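Long-range contacts in serine--tRNA ligase, cytoplasmic (Candida albicans, PDB 3QO8), which activates serine with ATP to form seryl-adenylate and then transfers the seryl group to the acceptor end of tRNA(Ser): residues I244-Q249 with F298-Q303; Y334-I339 with Y352-W357; E366-S371 with N402-A407. One frame throughout, in Å; residues are numbered along the deposited sequence. Where two conformers were deposited one is given.

Contact 1 of 3, residues I244-Q249 with F298-Q303; sequences IATSEQ and FEKIEQ. With SSA (5'-O-(N-(L-seryl)-sulfamoyl)adenosine), chain B.
Lys-300 reaches from the strand to Thr-246 and gives the one direct hydrogen bond between the two segments, NZ to OG1 over 2.8 Å. Its aliphatic chain bends at chi3 (55°) and chi4 (50°), which brings NZ to the threonine hydroxyl and places Lys-300 NZ 3.0 Å from Glu-302 OE1, a salt bridge along the strand that meets the carboxylate from above its plane. Thr-246 OG1 accepts in addition from Glu-248 N, capping the turn that leads into the helix beginning near Glu-248. Water 1 widens the polar bridge: it accepts a hydrogen bond from Lys-300 NZ, donates one to Lys-300 O and is bonded to Ser-247 OG. Packing is slighter: Ser-247 OG rests on Glu-302 CB at 3.2 Å.

The ligand's amino group, N10, is held by three oxygens from both segments, donating to Glu-302 OE2 at 2.7 Å, to Glu-248 OE1 at 2.8 Å in the conformer given, and to Thr-246 OG1. Its seryl hydroxyl OG donates to Glu-302 OE1, while the adenine lies over one face of the Phe-298 ring, N3 above the ring centre. Two carboxylates around N10, that of Glu-248 in this conformer, should favour a positively charged amino group, and the double bonding of Glu-302 to amine and hydroxyl is consistent with a pocket suited to serine.

Contact 2 of 3, residues Y334-I339 with Y352-W357; sequences YRVVGI and YDLEAW
Arg-335 starts with CG between its own backbone N and carbonyl carbon (chi1 60°) and then runs extended to NE, while Glu-355 on the facing strand is extended beyond CG (chi2 178°); the two chains therefore bring their charged ends together beside the paired backbones. OE1 of Glu-355 takes both bonds of the salt bridge, from Arg-335 NE at 2.7 Å and, through its syn lone pair, from Arg-335 NH2 at 2.9 Å. The oxygen lies in the guanidinium plane, and the carboxylate is turned 30° from that plane. Val-337 CG2 packs against Glu-355 CD at 3.9 Å. On the face that carries Arg-335, Val-337 and Glu-355, Asp-353 OD2 meets Ile-339 CD1 at 3.5 Å, and Asp-353 OD1 bonds the hydroxyl of Ser-369, a ligand of the magnesium ion.

The strands are the two arms of an antiparallel beta hairpin in the sheet of the class II synthetase core. Arg-335 with Glu-355 and Val-337 with Asp-353 are hydrogen-bonded pairs, each closed by two backbone bonds; Tyr-334 with Ala-356, Val-336 with Leu-354 and Gly-338 with Tyr-352 are non-hydrogen-bonded pairs.

On the other face, Leu-354 lays CD1 over the Tyr-334 ring, 3.9 Å from its centroid, a CH-pi contact, and its CD2 meets Tyr-334 CB at 3.6 Å. Val-336 CG1 comes obliquely to the Tyr-352 ring, 3.6 Å from CD2. Helix 312-329 covers this face, where Glu-324 and Gln-328 bond the Tyr-334 hydroxyl.

Contact 3 of 3, residues E366-S371 with N402-A407; sequences ELVSCS and NSTLSA. With MG (magnesium ion), chain C; SSA (5'-O-(N-(L-seryl)-sulfamoyl)adenosine), chain B.
Val-368 lays its CG1 methyl against Thr-404 O at 3.5 Å and close to Ser-403 OG, while the CG2 methyl of Thr-404 sits on Leu-367 O. Farther along, Cys-370 CB meets Ser-403 OG at 3.3 Å; both side chains lie on the face toward helix 312-329, whose Ser-323 touches Ser-403.

The backbones form an antiparallel pair between neighbouring strands of the class II core sheet. Ser-371 with Asn-402 is a hydrogen-bonded pair, and Cys-370 with Ser-403 a non-hydrogen-bonded one. Thr-404 N still donates to Ser-369 O, but the return bond goes to a side chain: Ser-369 N donates to Thr-404 OG1 at 3.2 Å. With chi1 at -46°, OG1 stands beside its own backbone N, where it can take this bond and donate a hydrogen bond to the seryl OG of the ligand over 2.6 Å. The chain then turns a corner at Leu-405, and water 2 links Leu-367 O to Ala-407 N.

Magnesium is bound by Glu-366 OE2 and by Ser-369 OG, held from the second shell by Asp-353, both at 2.4 Å, and also by the sulfamoyl oxygen O2S and three waters. Glu-366 OE2 also accepts from the ribose O3' at 2.7 Å, and Leu-367 O from O2'. One strand thus holds metal and ribose while the other supplies a hydroxyl for the seryl group; the ion would be expected to offset negative charge beside the sulfamoyl group, which stands in for the adenylate phosphate.

From the N terminus, contact 1 closes first, where strand 297-307 returns to the segment leading into helix 248-252. Helix 312-329 follows, then the hairpin of contact 2 closes a short loop of 12 residues, and the next strand, 363-372, enters contact 3, which closes a loop of 30 residues. The three loops come in series; none nests in or crosses another. In the sheet, however, contact 3 is the middle piece: strand 363-372 pairs with 350-358 of contact 2, and strand 399-404 with 297-307 of contact 1. Contacts 1 and 3 both touch the ligand, whereas contact 2, its centre about 19 Å from that of contact 1, reaches the site through Asp-353.

Contact 1 of 3, residues I244-Q249 with F298-Q303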
# COMPACT_ATOMS: atom_id res chain seq x y z
N ILE A 244 -3.62 -6.87 0.89
CA ILE A 244 -4.22 -7.66 -0.18
C ILE A 244 -3.20 -8.05 -1.25
O ILE A 244 -2.26 -7.30 -1.49
CB ILE A 244 -5.41 -6.92 -0.84
CG1 ILE A 244 -4.94 -5.70 -1.65
CG2 ILE A 244 -6.47 -6.53 0.24
CD1 ILE A 244 -6.06 -4.95 -2.41
N ALA A 245 -3.39 -9.22 -1.86
CA ALA A 245 -2.57 -9.69 -2.96
C ALA A 245 -3.14 -9.23 -4.30
O ALA A 245 -2.46 -9.24 -5.32
CB ALA A 245 -2.46 -11.25 -2.93
N THR A 246 -4.41 -8.82 -4.28
CA THR A 246 -5.11 -8.45 -5.51
C THR A 246 -6.43 -7.81 -5.10
O THR A 246 -7.01 -8.20 -4.09
CB THR A 246 -5.40 -9.70 -6.42
OG1 THR A 246 -6.47 -9.40 -7.33
CG2 THR A 246 -5.81 -10.90 -5.59
N SER A 247 -6.89 -6.83 -5.88
CA SER A 247 -8.17 -6.20 -5.56
C SER A 247 -9.34 -7.18 -5.63
O SER A 247 -10.43 -6.89 -5.13
CB SER A 247 -8.43 -4.95 -6.42
OG SER A 247 -8.49 -5.26 -7.81
N GLU A 248 -9.10 -8.34 -6.24
CA GLU A 248 -10.08 -9.42 -6.26
C GLU A 248 -10.58 -9.70 -4.85
O GLU A 248 -11.77 -9.92 -4.62
CB GLU A 248 -9.45 -10.69 -6.84
CG GLU A 248 -10.39 -11.89 -6.89
CD GLU A 248 -9.66 -13.24 -6.94
OE1 GLU A 248 -8.54 -13.33 -7.50
OE2 GLU A 248 -10.23 -14.22 -6.41
N GLN A 249 -9.66 -9.70 -3.90
CA GLN A 249 -9.98 -10.06 -2.52
C GLN A 249 -11.01 -9.12 -1.88
O GLN A 249 -12.10 -9.56 -1.50
CB GLN A 249 -8.71 -10.24 -1.70
CG GLN A 249 -8.02 -11.56 -2.04
CD GLN A 249 -6.52 -11.56 -1.75
OE1 GLN A 249 -5.91 -10.53 -1.48
NE2 GLN A 249 -5.92 -12.74 -1.80
N PHE A 298 2.90 -4.11 -6.52
CA PHE A 298 2.63 -3.69 -7.89
C PHE A 298 1.20 -3.20 -8.00
O PHE A 298 0.38 -3.49 -7.11
CB PHE A 298 2.93 -4.83 -8.90
CG PHE A 298 2.06 -6.06 -8.72
CD1 PHE A 298 0.88 -6.20 -9.43
CD2 PHE A 298 2.44 -7.07 -7.85
CE1 PHE A 298 0.08 -7.34 -9.27
CE2 PHE A 298 1.65 -8.19 -7.66
CZ PHE A 298 0.47 -8.34 -8.38
N GLU A 299 0.91 -2.43 -9.04
CA GLU A 299 -0.47 -2.00 -9.29
C GLU A 299 -1.18 -2.90 -10.29
O GLU A 299 -0.55 -3.48 -11.17
CB GLU A 299 -0.51 -0.54 -9.78
CG GLU A 299 -0.19 0.49 -8.66
CD GLU A 299 1.25 0.39 -8.19
OE1 GLU A 299 2.16 0.68 -9.00
OE2 GLU A 299 1.48 0.03 -7.02
N LYS A 300 -2.50 -3.01 -10.18
CA LYS A 300 -3.25 -3.88 -11.08
C LYS A 300 -4.66 -3.34 -11.29
O LYS A 300 -5.37 -3.02 -10.32
CB LYS A 300 -3.30 -5.32 -10.55
CG LYS A 300 -4.06 -6.31 -11.48
CD LYS A 300 -3.83 -7.81 -11.10
CE LYS A 300 -4.17 -8.09 -9.62
NZ LYS A 300 -5.52 -7.58 -9.23
N ILE A 301 -5.04 -3.21 -12.55
CA ILE A 301 -6.43 -3.03 -12.93
C ILE A 301 -7.06 -4.41 -13.14
O ILE A 301 -6.59 -5.20 -13.96
CB ILE A 301 -6.57 -2.19 -14.22
CG1 ILE A 301 -5.87 -0.83 -14.04
CG2 ILE A 301 -8.06 -2.02 -14.57
CD1 ILE A 301 -6.28 -0.08 -12.77
N GLU A 302 -8.12 -4.66 -12.39
CA GLU A 302 -8.77 -5.96 -12.27
C GLU A 302 -10.19 -5.89 -12.83
O GLU A 302 -10.91 -4.92 -12.59
CB GLU A 302 -8.87 -6.29 -10.77
CG GLU A 302 -9.54 -7.63 -10.45
CD GLU A 302 -8.63 -8.82 -10.72
OE1 GLU A 302 -7.52 -8.61 -11.27
OE2 GLU A 302 -9.02 -9.97 -10.38
N GLN A 303 -10.59 -6.91 -13.58
CA GLN A 303 -12.01 -7.09 -13.90
C GLN A 303 -12.65 -7.95 -12.83
O GLN A 303 -12.17 -9.05 -12.55
CB GLN A 303 -12.19 -7.83 -15.23
CG GLN A 303 -11.61 -7.16 -16.43
CD GLN A 303 -11.88 -7.97 -17.69
OE1 GLN A 303 -13.02 -8.13 -18.10
NE2 GLN A 303 -10.82 -8.51 -18.28
N10 SSA B . -7.26 -11.59 -9.22
CA SSA B . -6.57 -12.49 -10.15
CB SSA B . -6.71 -11.96 -11.58
OG SSA B . -5.93 -10.76 -11.75
C9 SSA B . -5.12 -12.61 -9.79
O9 SSA B . -4.62 -11.93 -8.89
N8 SSA B . -4.42 -13.49 -10.49
S1 SSA B . -2.82 -13.55 -10.46
O1S SSA B . -2.29 -14.03 -9.22
O2S SSA B . -2.38 -14.39 -11.53
O5' SSA B . -2.25 -12.14 -10.74
C5' SSA B . -2.67 -11.40 -11.87
C4' SSA B . -1.44 -10.83 -12.58
O4' SSA B . -0.64 -9.98 -11.75
C3' SSA B . -0.46 -11.89 -13.06
O3' SSA B . -0.96 -12.50 -14.26
C2' SSA B . 0.79 -11.05 -13.27
O2' SSA B . 0.71 -10.33 -14.52
C1' SSA B . 0.73 -10.03 -12.14
N9 SSA B . 1.55 -10.48 -10.99
C8 SSA B . 1.30 -11.52 -10.18
N7 SSA B . 2.30 -11.60 -9.27
C5 SSA B . 3.16 -10.59 -9.53
C6 SSA B . 4.33 -10.18 -8.93
N6 SSA B . 4.80 -10.86 -7.86
N1 SSA B . 4.98 -9.10 -9.43
C2 SSA B . 4.49 -8.44 -10.48
N3 SSA B . 3.35 -8.81 -11.07
C4 SSA B . 2.68 -9.89 -10.62
O HOH W 1 -5.84 -4.61 -8.11

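Contact 2 of 3, residues Y334-I339 with Y352-W357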
# COMPACT_ATOMS: atom_id res chain seq x y z
N TYR A 334 0.47 -12.14 -28.20
CA TYR A 334 0.17 -12.97 -27.04
C TYR A 334 -0.42 -14.30 -27.46
O TYR A 334 -0.74 -14.50 -28.62
CB TYR A 334 -0.80 -12.25 -26.08
CG TYR A 334 -2.15 -11.96 -26.73
CD1 TYR A 334 -3.12 -12.95 -26.81
CD2 TYR A 334 -2.43 -10.71 -27.26
CE1 TYR A 334 -4.36 -12.69 -27.43
CE2 TYR A 334 -3.66 -10.44 -27.87
CZ TYR A 334 -4.61 -11.44 -27.96
OH TYR A 334 -5.81 -11.18 -28.57
N ARG A 335 -0.54 -15.21 -26.50
CA ARG A 335 -1.36 -16.39 -26.67
C ARG A 335 -2.27 -16.54 -25.46
O ARG A 335 -1.93 -16.08 -24.37
CB ARG A 335 -0.50 -17.65 -26.83
CG ARG A 335 0.40 -17.95 -25.64
CD ARG A 335 1.16 -19.28 -25.85
NE ARG A 335 1.91 -19.67 -24.65
CZ ARG A 335 2.89 -20.57 -24.63
NH1 ARG A 335 3.27 -21.18 -25.74
NH2 ARG A 335 3.51 -20.86 -23.48
N VAL A 336 -3.43 -17.15 -25.66
CA VAL A 336 -4.34 -17.50 -24.56
C VAL A 336 -4.29 -19.01 -24.35
O VAL A 336 -4.43 -19.79 -25.31
CB VAL A 336 -5.77 -17.06 -24.88
CG1 VAL A 336 -6.74 -17.47 -23.75
CG2 VAL A 336 -5.82 -15.55 -25.10
N VAL A 337 -4.08 -19.42 -23.10
CA VAL A 337 -3.94 -20.84 -22.79
C VAL A 337 -4.92 -21.29 -21.72
O VAL A 337 -5.16 -20.58 -20.74
CB VAL A 337 -2.49 -21.20 -22.36
CG1 VAL A 337 -1.51 -20.89 -23.50
CG2 VAL A 337 -2.09 -20.45 -21.11
N GLY A 338 -5.47 -22.48 -21.90
CA GLY A 338 -6.36 -23.08 -20.93
C GLY A 338 -5.55 -23.85 -19.91
O GLY A 338 -4.96 -24.89 -20.22
N ILE A 339 -5.52 -23.35 -18.68
CA ILE A 339 -4.69 -23.91 -17.63
C ILE A 339 -5.14 -25.32 -17.20
O ILE A 339 -6.33 -25.55 -16.98
CB ILE A 339 -4.65 -22.96 -16.39
CG1 ILE A 339 -4.13 -21.58 -16.80
CG2 ILE A 339 -3.78 -23.55 -15.28
CD1 ILE A 339 -2.70 -21.60 -17.38
N TYR A 352 -8.19 -19.25 -17.80
CA TYR A 352 -7.40 -18.95 -19.00
C TYR A 352 -6.34 -17.96 -18.61
O TYR A 352 -6.63 -17.00 -17.89
CB TYR A 352 -8.24 -18.28 -20.08
CG TYR A 352 -9.05 -19.18 -20.99
CD1 TYR A 352 -9.13 -20.55 -20.77
CD2 TYR A 352 -9.74 -18.65 -22.07
CE1 TYR A 352 -9.89 -21.35 -21.61
CE2 TYR A 352 -10.49 -19.44 -22.90
CZ TYR A 352 -10.56 -20.78 -22.67
OH TYR A 352 -11.32 -21.55 -23.53
N ASP A 353 -5.12 -18.16 -19.09
CA ASP A 353 -4.10 -17.13 -18.93
C ASP A 353 -3.82 -16.51 -20.29
O ASP A 353 -3.86 -17.19 -21.33
CB ASP A 353 -2.79 -17.72 -18.38
CG ASP A 353 -2.85 -18.00 -16.88
OD1 ASP A 353 -3.93 -17.86 -16.26
OD2 ASP A 353 -1.80 -18.38 -16.32
N LEU A 354 -3.59 -15.20 -20.30
CA LEU A 354 -3.06 -14.55 -21.48
C LEU A 354 -1.58 -14.38 -21.17
O LEU A 354 -1.21 -13.82 -20.14
CB LEU A 354 -3.74 -13.20 -21.76
CG LEU A 354 -3.30 -12.48 -23.04
CD1 LEU A 354 -4.43 -11.65 -23.64
CD2 LEU A 354 -2.07 -11.61 -22.80
N GLU A 355 -0.75 -14.92 -22.05
CA GLU A 355 0.70 -14.84 -21.92
C GLU A 355 1.23 -14.07 -23.11
O GLU A 355 0.99 -14.45 -24.26
CB GLU A 355 1.31 -16.26 -21.91
CG GLU A 355 0.68 -17.22 -20.88
CD GLU A 355 1.32 -18.61 -20.97
OE1 GLU A 355 1.72 -19.00 -22.08
OE2 GLU A 355 1.43 -19.28 -19.93
N ALA A 356 1.93 -12.98 -22.84
CA ALA A 356 2.37 -12.08 -23.89
C ALA A 356 3.79 -12.44 -24.30
O ALA A 356 4.55 -12.97 -23.49
CB ALA A 356 2.32 -10.63 -23.42
N TRP A 357 4.13 -12.15 -25.54
CA TRP A 357 5.46 -12.44 -26.05
C TRP A 357 6.49 -11.44 -25.55
O TRP A 357 6.32 -10.24 -25.72
CB TRP A 357 5.44 -12.45 -27.59
CG TRP A 357 6.77 -12.80 -28.22
CD1 TRP A 357 7.59 -11.97 -28.94
CD2 TRP A 357 7.42 -14.09 -28.20
NE1 TRP A 357 8.71 -12.67 -29.37
CE2 TRP A 357 8.62 -13.96 -28.93
CE3 TRP A 357 7.09 -15.33 -27.65
CZ2 TRP A 357 9.50 -15.03 -29.11
CZ3 TRP A 357 7.95 -16.39 -27.83
CH2 TRP A 357 9.15 -16.24 -28.56

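Contact 3 of 3, residues E366-S371 with N402-A407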
# COMPACT_ATOMS: atom_id res chain seq x y z
N GLU A 366 3.21 -14.99 -18.63
CA GLU A 366 1.89 -14.68 -18.10
C GLU A 366 1.70 -13.19 -17.75
O GLU A 366 2.46 -12.64 -16.97
CB GLU A 366 1.67 -15.52 -16.85
CG GLU A 366 0.34 -15.22 -16.16
CD GLU A 366 0.35 -15.65 -14.71
OE1 GLU A 366 1.15 -16.53 -14.34
OE2 GLU A 366 -0.46 -15.10 -13.94
N LEU A 367 0.68 -12.55 -18.31
CA LEU A 367 0.29 -11.18 -17.91
C LEU A 367 -1.11 -11.14 -17.30
O LEU A 367 -1.49 -10.17 -16.65
CB LEU A 367 0.30 -10.22 -19.10
CG LEU A 367 1.64 -9.91 -19.77
CD1 LEU A 367 1.47 -8.72 -20.68
CD2 LEU A 367 2.72 -9.63 -18.74
N VAL A 368 -1.91 -12.17 -17.58
CA VAL A 368 -3.31 -12.18 -17.22
C VAL A 368 -3.78 -13.57 -16.81
O VAL A 368 -3.45 -14.55 -17.49
CB VAL A 368 -4.19 -11.70 -18.41
CG1 VAL A 368 -5.67 -12.00 -18.16
CG2 VAL A 368 -3.98 -10.22 -18.69
N SER A 369 -4.52 -13.65 -15.70
CA SER A 369 -5.31 -14.84 -15.40
C SER A 369 -6.78 -14.45 -15.34
O SER A 369 -7.13 -13.44 -14.75
CB SER A 369 -4.91 -15.47 -14.06
OG SER A 369 -3.69 -16.16 -14.17
N CYS A 370 -7.62 -15.28 -15.95
CA CYS A 370 -9.05 -15.05 -16.04
C CYS A 370 -9.75 -16.32 -15.56
O CYS A 370 -9.57 -17.39 -16.13
CB CYS A 370 -9.42 -14.75 -17.50
SG CYS A 370 -11.22 -14.51 -17.82
N SER A 371 -10.55 -16.19 -14.50
CA SER A 371 -11.13 -17.35 -13.83
C SER A 371 -12.63 -17.21 -13.65
O SER A 371 -13.12 -16.15 -13.30
CB SER A 371 -10.52 -17.52 -12.44
OG SER A 371 -9.12 -17.72 -12.51
N ASN A 402 -13.20 -13.33 -12.08
CA ASN A 402 -12.21 -12.29 -12.00
C ASN A 402 -11.20 -12.49 -13.11
O ASN A 402 -10.91 -13.62 -13.51
CB ASN A 402 -11.53 -12.28 -10.62
CG ASN A 402 -10.62 -13.48 -10.40
OD1 ASN A 402 -9.43 -13.46 -10.76
ND2 ASN A 402 -11.17 -14.54 -9.80
N SER A 403 -10.68 -11.38 -13.64
CA SER A 403 -9.64 -11.45 -14.65
C SER A 403 -8.74 -10.24 -14.58
O SER A 403 -9.21 -9.10 -14.47
CB SER A 403 -10.25 -11.58 -16.05
OG SER A 403 -9.25 -11.47 -17.06
N THR A 404 -7.43 -10.47 -14.63
CA THR A 404 -6.52 -9.35 -14.77
C THR A 404 -6.94 -8.55 -16.01
O THR A 404 -7.27 -9.13 -17.03
CB THR A 404 -5.10 -9.84 -15.01
OG1 THR A 404 -4.78 -10.89 -14.08
CG2 THR A 404 -4.11 -8.69 -14.89
N LEU A 405 -6.93 -7.23 -15.92
CA LEU A 405 -6.86 -6.44 -17.14
C LEU A 405 -5.39 -6.11 -17.38
O LEU A 405 -4.81 -6.56 -18.36
CB LEU A 405 -7.70 -5.15 -17.08
CG LEU A 405 -7.58 -4.40 -18.42
CD1 LEU A 405 -8.43 -5.07 -19.51
CD2 LEU A 405 -7.92 -2.93 -18.30
N SER A 406 -4.78 -5.35 -16.48
CA SER A 406 -3.34 -5.10 -16.56
C SER A 406 -2.68 -5.01 -15.20
O SER A 406 -3.04 -4.15 -14.39
CB SER A 406 -3.04 -3.82 -17.35
OG SER A 406 -1.64 -3.55 -17.38
N ALA A 407 -1.74 -5.92 -14.94
CA ALA A 407 -0.79 -5.75 -13.85
C ALA A 407 0.25 -4.80 -14.42
O ALA A 407 0.99 -5.16 -15.33
CB ALA A 407 -0.18 -7.07 -13.47
MG MG C . -1.92 -16.48 -12.57
N10 SSA B . -7.26 -11.59 -9.22
CA SSA B . -6.57 -12.49 -10.15
CB SSA B . -6.71 -11.96 -11.58
OG SSA B . -5.93 -10.76 -11.75
C9 SSA B . -5.12 -12.61 -9.79
O9 SSA B . -4.62 -11.93 -8.89
N8 SSA B . -4.42 -13.49 -10.49
S1 SSA B . -2.82 -13.55 -10.46
O1S SSA B . -2.29 -14.03 -9.22
O2S SSA B . -2.38 -14.39 -11.53
O5' SSA B . -2.25 -12.14 -10.74
C5' SSA B . -2.67 -11.40 -11.87
C4' SSA B . -1.44 -10.83 -12.58
O4' SSA B . -0.64 -9.98 -11.75
C3' SSA B . -0.46 -11.89 -13.06
O3' SSA B . -0.96 -12.50 -14.26
C2' SSA B . 0.79 -11.05 -13.27
O2' SSA B . 0.71 -10.33 -14.52
C1' SSA B . 0.73 -10.03 -12.14
N9 SSA B . 1.55 -10.48 -10.99
C8 SSA B . 1.30 -11.52 -10.18
N7 SSA B . 2.30 -11.60 -9.27
C5 SSA B . 3.16 -10.59 -9.53
C6 SSA B . 4.33 -10.18 -8.93
N6 SSA B . 4.80 -10.86 -7.86
N1 SSA B . 4.98 -9.10 -9.43
C2 SSA B . 4.49 -8.44 -10.48
N3 SSA B . 3.35 -8.81 -11.07
C4 SSA B . 2.68 -9.89 -10.62
O HOH W 2 -0.84 -7.60 -17.05
O HOH W 3 -8.02 -15.22 -12.29
O HOH W 4 -0.07 -17.34 -11.10
O HOH W 5 -1.43 -18.52 -13.69
O HOH W 6 -3.60 -17.57 -10.92